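2L protein (Yaba-like disease virus, PDB 3IT8) is an MHC class I-like poxvirus protein that probably binds and neutralises host tumour necrosis factor. Local coordinates at residues Ile1-Val9 with Cys163-Gln171. Sequence-based numbering, arbitrary orientation.
With NAG (2-acetamido-2-deoxy-beta-D-glucopyranose), chain M.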
ATOM      1  N   ILE D   1     -32.884   6.147   6.167  1.00 49.29           N
ATOM      2  CA  ILE D   1     -33.445   4.920   6.793  1.00 49.29           C
ATOM      3  C   ILE D   1     -33.112   4.829   8.275  1.00 49.29           C
ATOM      4  O   ILE D   1     -32.147   5.428   8.761  1.00 49.29           O
ATOM      5  CB  ILE D   1     -32.943   3.649   6.101  1.00 44.41           C
ATOM      6  CG1 ILE D   1     -31.418   3.642   6.060  1.00 41.19           C
ATOM      7  CG2 ILE D   1     -33.525   3.563   4.710  1.00 41.19           C
ATOM      8  CD1 ILE D   1     -30.836   2.395   5.404  1.00 41.19           C
ATOM      9  N   THR D   2     -33.923   4.049   8.983  1.00 51.28           N
ATOM     10  CA  THR D   2     -33.789   3.898  10.417  1.00 51.28           C
ATOM     11  C   THR D   2     -34.053   2.501  10.939  1.00 51.28           C
ATOM     12  O   THR D   2     -34.913   1.789  10.423  1.00 51.28           O
ATOM     13  CB  THR D   2     -34.752   4.883  11.111  1.00 37.57           C
ATOM     14  OG1 THR D   2     -34.001   5.999  11.587  1.00 47.85           O
ATOM     15  CG2 THR D   2     -35.521   4.220  12.262  1.00 47.85           C
ATOM     16  N   LEU D   3     -33.293   2.110  11.957  1.00 34.50           N
ATOM     17  CA  LEU D   3     -33.505   0.824  12.620  1.00 34.50           C
ATOM     18  C   LEU D   3     -33.545   1.087  14.142  1.00 34.50           C
ATOM     19  O   LEU D   3     -32.559   1.531  14.730  1.00 34.50           O
ATOM     20  CB  LEU D   3     -32.402  -0.174  12.272  1.00 40.68           C
ATOM     21  CG  LEU D   3     -32.650  -1.589  12.840  1.00 37.26           C
ATOM     22  CD1 LEU D   3     -34.006  -2.120  12.408  1.00 37.26           C
ATOM     23  CD2 LEU D   3     -31.571  -2.537  12.354  1.00 37.26           C
ATOM     24  N   LYS D   4     -34.689   0.839  14.774  1.00 42.10           N
ATOM     25  CA  LYS D   4     -34.814   1.088  16.208  1.00 42.10           C
ATOM     26  C   LYS D   4     -35.288  -0.118  17.016  1.00 42.10           C
ATOM     27  O   LYS D   4     -36.250  -0.777  16.636  1.00 42.10           O
ATOM     28  CB  LYS D   4     -35.771   2.264  16.448  1.00 38.37           C
ATOM     29  CG  LYS D   4     -35.886   2.653  17.903  1.00 40.56           C
ATOM     30  CD  LYS D   4     -36.818   3.835  18.135  1.00 40.56           C
ATOM     31  CE  LYS D   4     -38.280   3.476  17.950  1.00 40.56           C
ATOM     32  NZ  LYS D   4     -39.190   4.605  18.335  1.00 40.56           N
ATOM     33  N   TYR D   5     -34.601  -0.399  18.122  1.00 41.01           N
ATOM     34  CA  TYR D   5     -34.950  -1.488  19.039  1.00 41.01           C
ATOM     35  C   TYR D   5     -35.400  -0.862  20.365  1.00 41.01           C
ATOM     36  O   TYR D   5     -34.707  -0.007  20.926  1.00 41.01           O
ATOM     37  CB  TYR D   5     -33.742  -2.385  19.281  1.00 48.99           C
ATOM     38  CG  TYR D   5     -33.420  -3.329  18.144  1.00 31.33           C
ATOM     39  CD1 TYR D   5     -34.100  -3.254  16.929  1.00 31.33           C
ATOM     40  CD2 TYR D   5     -32.421  -4.294  18.274  1.00 31.33           C
ATOM     41  CE1 TYR D   5     -33.791  -4.115  15.864  1.00 31.33           C
ATOM     42  CE2 TYR D   5     -32.100  -5.156  17.215  1.00 31.33           C
ATOM     43  CZ  TYR D   5     -32.787  -5.058  16.018  1.00 31.33           C
ATOM     44  OH  TYR D   5     -32.460  -5.888  14.974  1.00 31.33           O
ATOM     45  N   ASN D   6     -36.553  -1.277  20.869  1.00 40.20           N
ATOM     46  CA  ASN D   6     -37.096  -0.723  22.109  1.00 40.20           C
ATOM     47  C   ASN D   6     -37.479  -1.853  23.053  1.00 40.20           C
ATOM     48  O   ASN D   6     -38.364  -2.643  22.746  1.00 40.20           O
ATOM     49  CB  ASN D   6     -38.333   0.147  21.775  1.00 41.25           C
ATOM     50  CG  ASN D   6     -38.975   0.805  22.999  1.00 51.95           C
ATOM     51  OD1 ASN D   6     -38.566   0.585  24.144  1.00 51.95           O
ATOM     52  ND2 ASN D   6     -40.001   1.614  22.724  1.00 51.95           N
ATOM     53  N   TYR D   7     -36.791  -1.951  24.179  1.00 39.53           N
ATOM     54  CA  TYR D   7     -37.112  -2.959  25.176  1.00 39.53           C
ATOM     55  C   TYR D   7     -37.724  -2.210  26.356  1.00 39.53           C
ATOM     56  O   TYR D   7     -37.137  -1.238  26.837  1.00 39.53           O
ATOM     57  CB  TYR D   7     -35.865  -3.684  25.681  1.00 34.28           C
ATOM     58  CG  TYR D   7     -35.116  -4.489  24.658  1.00 37.84           C
ATOM     59  CD1 TYR D   7     -34.196  -3.884  23.810  1.00 37.84           C
ATOM     60  CD2 TYR D   7     -35.266  -5.871  24.588  1.00 37.84           C
ATOM     61  CE1 TYR D   7     -33.432  -4.636  22.922  1.00 37.84           C
ATOM     62  CE2 TYR D   7     -34.515  -6.630  23.704  1.00 37.84           C
ATOM     63  CZ  TYR D   7     -33.588  -6.003  22.874  1.00 37.84           C
ATOM     64  OH  TYR D   7     -32.792  -6.736  22.016  1.00 37.84           O
ATOM     65  N   THR D   8     -38.880  -2.657  26.839  1.00 42.41           N
ATOM     66  CA  THR D   8     -39.493  -1.974  27.962  1.00 42.41           C
ATOM     67  C   THR D   8     -40.149  -2.859  29.015  1.00 42.41           C
ATOM     68  O   THR D   8     -40.996  -3.689  28.687  1.00 42.41           O
ATOM     69  CB  THR D   8     -40.552  -0.983  27.464  1.00 48.75           C
ATOM     70  OG1 THR D   8     -39.981  -0.137  26.457  1.00 36.09           O
ATOM     71  CG2 THR D   8     -41.054  -0.123  28.615  1.00 36.09           C
ATOM     72  N   VAL D   9     -39.751  -2.700  30.277  1.00 41.20           N
ATOM     73  CA  VAL D   9     -40.410  -3.436  31.351  1.00 41.20           C
ATOM     74  C   VAL D   9     -41.184  -2.378  32.172  1.00 41.20           C
ATOM     75  O   VAL D   9     -40.686  -1.270  32.422  1.00 41.20           O
ATOM     76  CB  VAL D   9     -39.421  -4.207  32.248  1.00 60.04           C
ATOM     77  CG1 VAL D   9     -38.500  -5.025  31.390  1.00 44.55           C
ATOM     78  CG2 VAL D   9     -38.652  -3.262  33.114  1.00 44.55           C
ATOM     79  N   CYS D 163     -25.641  -3.220  14.491  1.00 41.28           N
ATOM     80  CA  CYS D 163     -26.785  -2.531  13.949  1.00 41.28           C
ATOM     81  C   CYS D 163     -26.532  -1.970  12.551  1.00 41.28           C
ATOM     82  O   CYS D 163     -27.315  -2.220  11.636  1.00 41.28           O
ATOM     83  CB  CYS D 163     -27.204  -1.410  14.888  1.00 47.69           C
ATOM     84  SG  CYS D 163     -28.845  -0.801  14.541  1.00 53.06           S
ATOM     85  N   SER D 164     -25.454  -1.214  12.377  1.00 42.19           N
ATOM     86  CA  SER D 164     -25.162  -0.636  11.065  1.00 42.19           C
ATOM     87  C   SER D 164     -25.087  -1.686   9.960  1.00 42.19           C
ATOM     88  O   SER D 164     -25.338  -1.384   8.800  1.00 42.19           O
ATOM     89  CB  SER D 164     -23.855   0.131  11.099  1.00 37.57           C
ATOM     90  OG  SER D 164     -22.786  -0.761  11.292  1.00 43.07           O
ATOM     91  N   LEU D 165     -24.722  -2.913  10.310  1.00 39.18           N
ATOM     92  CA  LEU D 165     -24.663  -3.978   9.325  1.00 39.18           C
ATOM     93  C   LEU D 165     -26.068  -4.536   9.082  1.00 39.18           C
ATOM     94  O   LEU D 165     -26.489  -4.753   7.941  1.00 39.18           O
ATOM     95  CB  LEU D 165     -23.746  -5.096   9.809  1.00 54.46           C
ATOM     96  CG  LEU D 165     -22.252  -4.764   9.841  1.00 46.97           C
ATOM     97  CD1 LEU D 165     -21.476  -5.905  10.487  1.00 46.97           C
ATOM     98  CD2 LEU D 165     -21.756  -4.535   8.422  1.00 46.97           C
ATOM     99  N   ALA D 166     -26.800  -4.760  10.164  1.00 33.50           N
ATOM    100  CA  ALA D 166     -28.144  -5.296  10.068  1.00 33.50           C
ATOM    101  C   ALA D 166     -29.088  -4.396   9.275  1.00 33.50           C
ATOM    102  O   ALA D 166     -29.810  -4.874   8.399  1.00 33.50           O
ATOM    103  CB  ALA D 166     -28.692  -5.533  11.464  1.00 23.42           C
ATOM    104  N   ILE D 167     -29.075  -3.097   9.571  1.00 43.18           N
ATOM    105  CA  ILE D 167     -29.969  -2.168   8.890  1.00 43.18           C
ATOM    106  C   ILE D 167     -29.973  -2.357   7.384  1.00 43.18           C
ATOM    107  O   ILE D 167     -30.991  -2.150   6.735  1.00 43.18           O
ATOM    108  CB  ILE D 167     -29.634  -0.688   9.214  1.00 53.52           C
ATOM    109  CG1 ILE D 167     -30.774   0.212   8.742  1.00 28.08           C
ATOM    110  CG2 ILE D 167     -28.365  -0.265   8.502  1.00 28.08           C
ATOM    111  CD1 ILE D 167     -30.638   1.638   9.191  1.00 28.08           C
ATOM    112  N   LEU D 168     -28.838  -2.771   6.831  1.00 44.04           N
ATOM    113  CA  LEU D 168     -28.736  -2.983   5.390  1.00 44.04           C
ATOM    114  C   LEU D 168     -29.527  -4.208   4.921  1.00 44.04           C
ATOM    115  O   LEU D 168     -30.029  -4.236   3.797  1.00 44.04           O
ATOM    116  CB  LEU D 168     -27.265  -3.094   4.970  1.00 66.22           C
ATOM    117  CG  LEU D 168     -26.414  -1.824   5.179  1.00 44.06           C
ATOM    118  CD1 LEU D 168     -25.011  -2.069   4.700  1.00 44.06           C
ATOM    119  CD2 LEU D 168     -27.018  -0.636   4.437  1.00 44.06           C
ATOM    120  N   ASP D 169     -29.647  -5.218   5.777  1.00 48.71           N
ATOM    121  CA  ASP D 169     -30.419  -6.399   5.417  1.00 48.71           C
ATOM    122  C   ASP D 169     -31.912  -6.055   5.432  1.00 48.71           C
ATOM    123  O   ASP D 169     -32.678  -6.533   4.590  1.00 48.71           O
ATOM    124  CB  ASP D 169     -30.144  -7.551   6.384  1.00 89.43           C
ATOM    125  CG  ASP D 169     -28.751  -8.136   6.218  1.00 68.43           C
ATOM    126  OD1 ASP D 169     -28.330  -8.335   5.055  1.00 68.43           O
ATOM    127  OD2 ASP D 169     -28.087  -8.410   7.250  1.00 68.43           O
ATOM    128  N   TYR D 170     -32.323  -5.226   6.389  1.00 47.82           N
ATOM    129  CA  TYR D 170     -33.719  -4.830   6.473  1.00 47.82           C
ATOM    130  C   TYR D 170     -34.083  -4.091   5.196  1.00 47.82           C
ATOM    131  O   TYR D 170     -35.109  -4.377   4.562  1.00 47.82           O
ATOM    132  CB  TYR D 170     -33.964  -3.907   7.670  1.00 51.59           C
ATOM    133  CG  TYR D 170     -34.005  -4.605   9.020  1.00 42.30           C
ATOM    134  CD1 TYR D 170     -32.848  -5.111   9.605  1.00 42.30           C
ATOM    135  CD2 TYR D 170     -35.198  -4.729   9.729  1.00 42.30           C
ATOM    136  CE1 TYR D 170     -32.876  -5.715  10.861  1.00 42.30           C
ATOM    137  CE2 TYR D 170     -35.231  -5.332  10.986  1.00 42.30           C
ATOM    138  CZ  TYR D 170     -34.064  -5.816  11.541  1.00 42.30           C
ATOM    139  OH  TYR D 170     -34.071  -6.381  12.790  1.00 42.30           O
ATOM    140  N   GLN D 171     -33.229  -3.142   4.822  1.00 61.65           N
ATOM    141  CA  GLN D 171     -33.449  -2.345   3.637  1.00 61.65           C
ATOM    142  C   GLN D 171     -33.688  -3.219   2.418  1.00 61.65           C
ATOM    143  O   GLN D 171     -34.625  -2.977   1.661  1.00 61.65           O
ATOM    144  CB  GLN D 171     -32.268  -1.428   3.397  1.00 74.96           C
ATOM    145  CG  GLN D 171     -32.435  -0.592   2.169  1.00 49.35           C
ATOM    146  CD  GLN D 171     -31.340   0.424   2.016  1.00 49.35           C
ATOM    147  OE1 GLN D 171     -30.148   0.086   2.066  1.00 49.35           O
ATOM    148  NE2 GLN D 171     -31.729   1.688   1.825  1.00 49.35           N
TER
HETATM  149  C1  NAG M 325     -40.872   2.139  23.765  1.00 57.66           C
HETATM  150  C2  NAG M 325     -41.240   3.588  23.438  1.00 57.66           C
HETATM  151  C3  NAG M 325     -42.174   4.146  24.534  1.00 57.66           C
HETATM  152  C4  NAG M 325     -43.421   3.258  24.655  1.00 57.66           C
HETATM  153  C5  NAG M 325     -42.936   1.829  24.955  1.00 57.66           C
HETATM  154  C6  NAG M 325     -44.067   0.826  25.103  1.00 57.66           C
HETATM  155  C7  NAG M 325     -39.536   4.708  22.147  1.00 57.66           C
HETATM  156  C8  NAG M 325     -38.534   5.843  22.101  1.00 57.66           C
HETATM  157  N2  NAG M 325     -40.029   4.380  23.340  1.00 57.66           N
HETATM  158  O3  NAG M 325     -42.557   5.480  24.230  1.00 57.66           O
HETATM  159  O4  NAG M 325     -44.302   3.740  25.683  1.00 57.66           O
HETATM  160  O5  NAG M 325     -42.068   1.360  23.885  1.00 57.66           O
HETATM  161  O6  NAG M 325     -44.582   0.431  23.840  1.00 57.66           O
HETATM  162  O7  NAG M 325     -39.855   4.137  21.109  1.00 57.66           O
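Leu-3 CD1 sits over the middle of one face of the Tyr-170 ring, 3.8 Å from the ring centroid and 12° off its normal, a CH-pi contact. At the ring's edge, in plane, lies the carbonyl O of Ala-166, one helical turn back. The Tyr-5 ring meets the helix at its own edge, where Tyr-5 OH donates to Tyr-170 OH across 2.8 Å; the accepting oxygen is also hydrogen-bonded to Asp-23 and Thr-59, so this buried phenol is gripped by three partners. With CG anti to the backbone N (chi1 -175°), Leu-3 turns both methyls onto the helix: CD2 lies beside Tyr-170 CE1, 3.9 Å from Cys-163 SG and 4.2 Å from Ala-166 CB. Ile-167 touches both Leu-3 and Ile-1, its CG1 3.9 Å from Leu-3 CB and its CD1 3.8 Å from Ile-1 CG1. Beyond it, Ile-1 CD1 packs on the Gln-171 amide, the two side chains crossing at about a right angle. On the other face of the strand, Lys-4 NZ hydrogen-bonds O7 of the N-acetylglucosamine carried by Asn-6. Strand 2-10 lies between strands 18-25 and 90-100 in the eight-stranded antiparallel sheet, and helix 148-174 runs across that sheet at this end, as a helix does over the floor of an MHC class I platform; Phe-51 and Phe-158 stack on Tyr-170 and Tyr-5, respectively.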